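Local coordinates for protein EmGH1 (Erythrobacter marinus, PDB 5Z87) that probably hydrolyses beta-glucosidic bonds as a glycoside hydrolase family 3 enzyme and carries bound magnesium ions, at residues V434-V439 with A522-V527; P763-I768 with E779-L784. All blocks are in the same frame, centred on the assembly; numbering follows the deposited sequence.

Interaction 1. Residues V434-V439 with A522-V527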
loop_
_atom_site.group_PDB
_atom_site.type_symbol
_atom_site.label_atom_id
_atom_site.label_comp_id
_atom_site.label_asym_id
_atom_site.label_seq_id
_atom_site.Cartn_x
_atom_site.Cartn_y
_atom_site.Cartn_z
ATOM N N VAL A 434 47.908 8.983 3.170
ATOM C CA VAL A 434 47.157 9.711 2.157
ATOM C C VAL A 434 47.981 10.909 1.722
ATOM O O VAL A 434 48.592 11.586 2.557
ATOM C CB VAL A 434 45.778 10.145 2.699
ATOM C CG1 VAL A 434 45.052 11.036 1.694
ATOM C CG2 VAL A 434 44.930 8.927 3.054
ATOM N N ARG A 435 48.010 11.175 0.418
ATOM C CA ARG A 435 48.676 12.366 -0.086
ATOM C C ARG A 435 47.701 13.404 -0.627
ATOM O O ARG A 435 47.731 14.558 -0.192
ATOM C CB ARG A 435 49.709 11.999 -1.168
ATOM C CG ARG A 435 50.021 13.164 -2.119
ATOM C CD ARG A 435 51.218 12.914 -3.052
ATOM N NE ARG A 435 50.822 12.510 -4.405
ATOM C CZ ARG A 435 50.095 13.242 -5.250
ATOM N NH1 ARG A 435 49.669 14.454 -4.915
ATOM N NH2 ARG A 435 49.795 12.761 -6.450
ATOM N N LYS A 436 46.825 13.037 -1.560
ATOM C CA LYS A 436 45.916 14.007 -2.170
ATOM C C LYS A 436 44.532 13.386 -2.319
ATOM O O LYS A 436 44.338 12.484 -3.140
ATOM C CB LYS A 436 46.442 14.483 -3.520
ATOM C CG LYS A 436 45.741 15.722 -4.041
ATOM C CD LYS A 436 46.262 16.118 -5.415
ATOM C CE LYS A 436 45.805 17.518 -5.794
ATOM N NZ LYS A 436 44.768 17.511 -6.869
ATOM N N MET A 437 43.568 13.892 -1.551
ATOM C CA MET A 437 42.205 13.374 -1.532
ATOM C C MET A 437 41.269 14.314 -2.277
ATOM O O MET A 437 41.250 15.519 -2.003
ATOM C CB MET A 437 41.724 13.185 -0.096
ATOM C CG MET A 437 40.221 12.998 0.021
ATOM S SD MET A 437 39.616 13.175 1.705
ATOM C CE MET A 437 40.461 11.884 2.600
ATOM N N LEU A 438 40.503 13.765 -3.220
ATOM C CA LEU A 438 39.435 14.500 -3.888
ATOM C C LEU A 438 38.132 14.309 -3.118
ATOM O O LEU A 438 37.689 13.173 -2.921
ATOM C CB LEU A 438 39.255 14.019 -5.324
ATOM C CG LEU A 438 37.991 14.532 -6.025
ATOM C CD1 LEU A 438 38.075 16.033 -6.285
ATOM C CD2 LEU A 438 37.722 13.778 -7.312
ATOM N N VAL A 439 37.530 15.412 -2.677
ATOM C CA VAL A 439 36.205 15.410 -2.063
ATOM C C VAL A 439 35.236 15.964 -3.096
ATOM O O VAL A 439 35.354 17.127 -3.499
ATOM C CB VAL A 439 36.183 16.239 -0.768
ATOM C CG1 VAL A 439 34.797 16.226 -0.136
ATOM C CG2 VAL A 439 37.208 15.699 0.217
ATOM N N ALA A 522 40.510 14.156 -10.601
ATOM C CA ALA A 522 40.765 12.957 -9.810
ATOM C C ALA A 522 42.047 12.225 -10.208
ATOM O O ALA A 522 42.530 11.390 -9.427
ATOM C CB ALA A 522 39.564 12.008 -9.915
ATOM N N GLN A 523 42.619 12.535 -11.381
ATOM C CA GLN A 523 43.736 11.752 -11.905
ATOM C C GLN A 523 44.940 11.786 -10.972
ATOM O O GLN A 523 45.652 10.787 -10.834
ATOM C CB GLN A 523 44.122 12.256 -13.292
ATOM C CG GLN A 523 42.982 12.242 -14.298
ATOM C CD GLN A 523 42.540 10.835 -14.680
ATOM O OE1 GLN A 523 43.202 9.842 -14.347
ATOM N NE2 GLN A 523 41.400 10.742 -15.370
ATOM N N ASP A 524 45.179 12.914 -10.311
ATOM C CA ASP A 524 46.320 13.057 -9.414
ATOM C C ASP A 524 45.984 12.743 -7.958
ATOM O O ASP A 524 46.856 12.875 -7.091
ATOM C CB ASP A 524 46.908 14.471 -9.528
ATOM C CG ASP A 524 45.839 15.548 -9.603
ATOM O OD1 ASP A 524 45.407 16.049 -8.544
ATOM O OD2 ASP A 524 45.416 15.883 -10.732
ATOM N N CYS A 525 44.761 12.307 -7.669
ATOM C CA CYS A 525 44.347 12.020 -6.303
ATOM C C CYS A 525 44.413 10.522 -6.039
ATOM O O CYS A 525 43.964 9.723 -6.866
ATOM C CB CYS A 525 42.937 12.547 -6.054
ATOM S SG CYS A 525 42.773 14.338 -6.354
ATOM N N ASP A 526 44.986 10.144 -4.895
ATOM C CA ASP A 526 45.037 8.738 -4.517
ATOM C C ASP A 526 43.790 8.262 -3.778
ATOM O O ASP A 526 43.557 7.051 -3.721
ATOM C CB ASP A 526 46.272 8.447 -3.653
ATOM C CG ASP A 526 46.557 9.537 -2.658
ATOM O OD1 ASP A 526 46.552 10.709 -3.076
ATOM O OD2 ASP A 526 46.797 9.227 -1.466
ATOM N N VAL A 527 42.986 9.172 -3.222
ATOM C CA VAL A 527 41.737 8.839 -2.539
ATOM C C VAL A 527 40.624 9.733 -3.076
ATOM O O VAL A 527 40.809 10.950 -3.215
ATOM C CB VAL A 527 41.861 9.005 -1.013
ATOM C CG1 VAL A 527 40.514 8.773 -0.343
ATOM C CG2 VAL A 527 42.906 8.067 -0.464
#

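Interaction 2. Residues P763-I768 with E779-L784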
loop_
_atom_site.group_PDB
_atom_site.type_symbol
_atom_site.label_atom_id
_atom_site.label_comp_id
_atom_site.label_asym_id
_atom_site.label_seq_id
_atom_site.Cartn_x
_atom_site.Cartn_y
_atom_site.Cartn_z
ATOM N N PRO A 763 -1.460 -18.843 26.097
ATOM C CA PRO A 763 -0.549 -19.978 26.277
ATOM C C PRO A 763 0.042 -20.394 24.945
ATOM O O PRO A 763 -0.604 -20.285 23.898
ATOM C CB PRO A 763 -1.455 -21.080 26.847
ATOM C CG PRO A 763 -2.677 -20.372 27.325
ATOM C CD PRO A 763 -2.848 -19.191 26.435
ATOM N N GLY A 764 1.281 -20.876 24.986
ATOM C CA GLY A 764 1.945 -21.366 23.796
ATOM C C GLY A 764 3.354 -20.824 23.650
ATOM O O GLY A 764 3.867 -20.082 24.487
ATOM N N GLU A 765 3.970 -21.191 22.529
ATOM C CA GLU A 765 5.397 -21.013 22.322
ATOM C C GLU A 765 5.746 -19.584 21.921
ATOM O O GLU A 765 5.041 -18.947 21.132
ATOM C CB GLU A 765 5.879 -21.974 21.241
ATOM C CG GLU A 765 7.330 -21.821 20.869
ATOM C CD GLU A 765 7.698 -22.663 19.662
ATOM O OE1 GLU A 765 7.373 -22.259 18.514
ATOM O OE2 GLU A 765 8.295 -23.744 19.877
ATOM N N ILE A 766 6.851 -19.087 22.463
ATOM C CA ILE A 766 7.471 -17.852 22.009
ATOM C C ILE A 766 8.890 -18.185 21.584
ATOM O O ILE A 766 9.615 -18.862 22.322
ATOM C CB ILE A 766 7.485 -16.770 23.101
ATOM C CG1 ILE A 766 6.081 -16.566 23.700
ATOM C CG2 ILE A 766 8.088 -15.486 22.531
ATOM C CD1 ILE A 766 5.096 -15.830 22.764
ATOM N N VAL A 767 9.271 -17.733 20.390
ATOM C CA VAL A 767 10.646 -17.824 19.917
ATOM C C VAL A 767 11.332 -16.520 20.289
ATOM O O VAL A 767 10.810 -15.439 20.004
ATOM C CB VAL A 767 10.703 -18.066 18.396
ATOM C CG1 VAL A 767 12.151 -18.310 17.938
ATOM C CG2 VAL A 767 9.828 -19.240 18.005
ATOM N N ILE A 768 12.476 -16.616 20.958
ATOM C CA ILE A 768 13.260 -15.452 21.358
ATOM C C ILE A 768 14.528 -15.447 20.520
ATOM O O ILE A 768 15.223 -16.463 20.442
ATOM C CB ILE A 768 13.582 -15.473 22.865
ATOM C CG1 ILE A 768 12.306 -15.302 23.688
ATOM C CG2 ILE A 768 14.570 -14.381 23.210
ATOM C CD1 ILE A 768 12.500 -15.593 25.148
ATOM N N GLU A 779 18.426 -18.294 18.252
ATOM C CA GLU A 779 17.129 -18.317 18.898
ATOM C C GLU A 779 17.071 -19.375 19.992
ATOM O O GLU A 779 17.902 -20.282 20.070
ATOM C CB GLU A 779 16.001 -18.551 17.876
ATOM C CG GLU A 779 16.178 -19.774 16.998
ATOM C CD GLU A 779 14.977 -20.019 16.084
ATOM O OE1 GLU A 779 14.273 -21.026 16.302
ATOM O OE2 GLU A 779 14.737 -19.209 15.155
ATOM N N THR A 780 16.069 -19.216 20.849
ATOM C CA THR A 780 15.708 -20.185 21.865
ATOM C C THR A 780 14.199 -20.102 22.020
ATOM O O THR A 780 13.575 -19.123 21.608
ATOM C CB THR A 780 16.424 -19.906 23.188
ATOM O OG1 THR A 780 16.161 -20.972 24.103
ATOM C CG2 THR A 780 15.941 -18.567 23.795
ATOM N N ARG A 781 13.605 -21.134 22.607
ATOM C CA ARG A 781 12.154 -21.243 22.660
ATOM C C ARG A 781 11.678 -21.390 24.095
ATOM O O ARG A 781 12.182 -22.235 24.838
ATOM C CB ARG A 781 11.676 -22.425 21.833
ATOM C CG ARG A 781 11.765 -22.165 20.365
ATOM C CD ARG A 781 11.524 -23.427 19.576
ATOM N NE ARG A 781 11.018 -23.101 18.254
ATOM C CZ ARG A 781 11.779 -22.637 17.275
ATOM N NH1 ARG A 781 13.079 -22.460 17.478
ATOM N NH2 ARG A 781 11.244 -22.350 16.101
ATOM N N ILE A 782 10.684 -20.593 24.467
ATOM C CA ILE A 782 10.034 -20.727 25.759
ATOM C C ILE A 782 8.549 -20.990 25.537
ATOM O O ILE A 782 8.002 -20.777 24.447
ATOM C CB ILE A 782 10.244 -19.482 26.640
ATOM C CG1 ILE A 782 9.593 -18.269 25.970
ATOM C CG2 ILE A 782 11.737 -19.261 26.885
ATOM C CD1 ILE A 782 8.692 -17.477 26.893
ATOM N N THR A 783 7.897 -21.464 26.597
ATOM C CA THR A 783 6.466 -21.736 26.594
ATOM C C THR A 783 5.793 -20.875 27.652
ATOM O O THR A 783 6.268 -20.801 28.790
ATOM C CB THR A 783 6.192 -23.217 26.856
ATOM O OG1 THR A 783 6.768 -23.990 25.802
ATOM C CG2 THR A 783 4.697 -23.499 26.916
ATOM N N LEU A 784 4.712 -20.210 27.270
ATOM C CA LEU A 784 3.842 -19.541 28.225
ATOM C C LEU A 784 2.760 -20.521 28.655
ATOM O O LEU A 784 2.157 -21.200 27.811
ATOM C CB LEU A 784 3.207 -18.286 27.621
ATOM C CG LEU A 784 4.119 -17.265 26.935
ATOM C CD1 LEU A 784 3.311 -16.088 26.394
ATOM C CD2 LEU A 784 5.209 -16.788 27.872
#

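Interaction 1. Residues V434-V439 with A522-V527
The carboxylate of D526 receives two successive backbone amides of 434-439. R435 N reaches OD2 of D526 at 3.0 Å, almost straight at 176°, and K436 N reaches OD1 of D526 at 2.8 Å; each oxygen offers the lone pair on the side of its twin. A chi1 of 40° sets the D526 carboxylate between its own N and carbonyl carbon, from where it turns back to 434-439. An alanine in place of D526 would leave the amides of R435 and K436 without these acceptors and would probably let the start of strand 436-440 drift from the loop. Farther along, the pairing becomes that of a parallel sheet: L438 N donates to V527 O at 2.8 Å, and M437 bridges V527. The bond from D526 N to K436 O is weak, its angle only 128°.

Apolar atoms pack beside this short stretch of backbone pairing. L438 lays CB against C525 SG and brings CD2 to 3.6 Å from A522 CB, while CG2 of V434 meets CG2 of V527. K436 runs extended past the C525 sulfur, bending only at its last torsion, and forms a salt bridge with D524; the modelled NZ to OD1 distance of 2.3 Å is very short. E478, on strand 476-480, is a second acidic partner of that ammonium.

Behind the first shell, K573 NZ donates hydrogen bonds to the carbonyl oxygens of Q523 and C525, tying down the type I turn from A522 to C525. This loop lies between helix 508-522 and strand 527-533, which enters the sheet beside 436-440, a helix-to-strand connection typical of the alpha/beta sandwich in the family 3 C-terminal domain.

Interaction 2. Residues P763-I768 with E779-L784
R781 meets E765 across the hairpin, and its side chain can be followed atom by atom. CB lies 4.1 Å from both E765 OE2 and I766 O. CG and CD then pass obliquely by the E765 carboxylate, CD coming to 3.3 Å from OE2. NE makes the salt bridge with the same E765 OE2 at 3.2 Å, but its N-H points poorly, at 124°, and the bond is weak. The oxygen sits at the edge of the guanidinium, in its plane, although the carboxylate is turned 74° against that plane. Beyond NE, V767 CG2 covers one guanidinium face off-centre, 3.9 Å from R781 NH2. E765 extends from its backbone with CG anti to N (chi1 176°), and its other oxygen, OE1, is bonded to S714 OG, which steadies the carboxylate.

The backbones carry the regular antiparallel ladder. G764 with L784, I766 with I782 and I768 with T780 are hydrogen-bonded pairs, each bonded in both directions; I768 N to T780 O, at 2.8 Å, is nearly straight. At G764 the backbone angles would press a side chain against the preceding carbonyl oxygen.

On the face opposite R781, I766 CG1 touches L784 CG at 3.8 Å, and I768 CD1 reaches I782 CG1 at 4.0 Å.

The two strands form a beta hairpin in a mixed sheet, with strand 764-771 in the fibronectin type III-like region. Strand 764-771 lies between 778-784 and 703-713, and I766 also touches D713, a magnesium ligand. F750 of helix 747-750 packs on I766, I782 and L784, L689 of strand 689-697 meets I768 and I782, and 682-683 flanks the far edge of 778-784.

Interactions 1 and 2 lie in different sheets, with centres about 55 Å apart and no element in common. Interaction 1 is mostly buried and joins parts distant in sequence at the start of the parallel strands of a mixed sheet; an aspartate side chain accepts two backbone amides just before the single parallel bridge. Interaction 2 is partly buried and local, joining the two strands of a hairpin through five antiparallel bridges, and six backbone hydrogen bonds run alongside its side-chain contacts. Both contain lysine or arginine bridged to an acid. In interaction 1 the lysine is buried, whereas in interaction 2 the arginine is exposed, on the face it shares with E765 and V767, while I766, I768, I782 and L784 lie buried on the other.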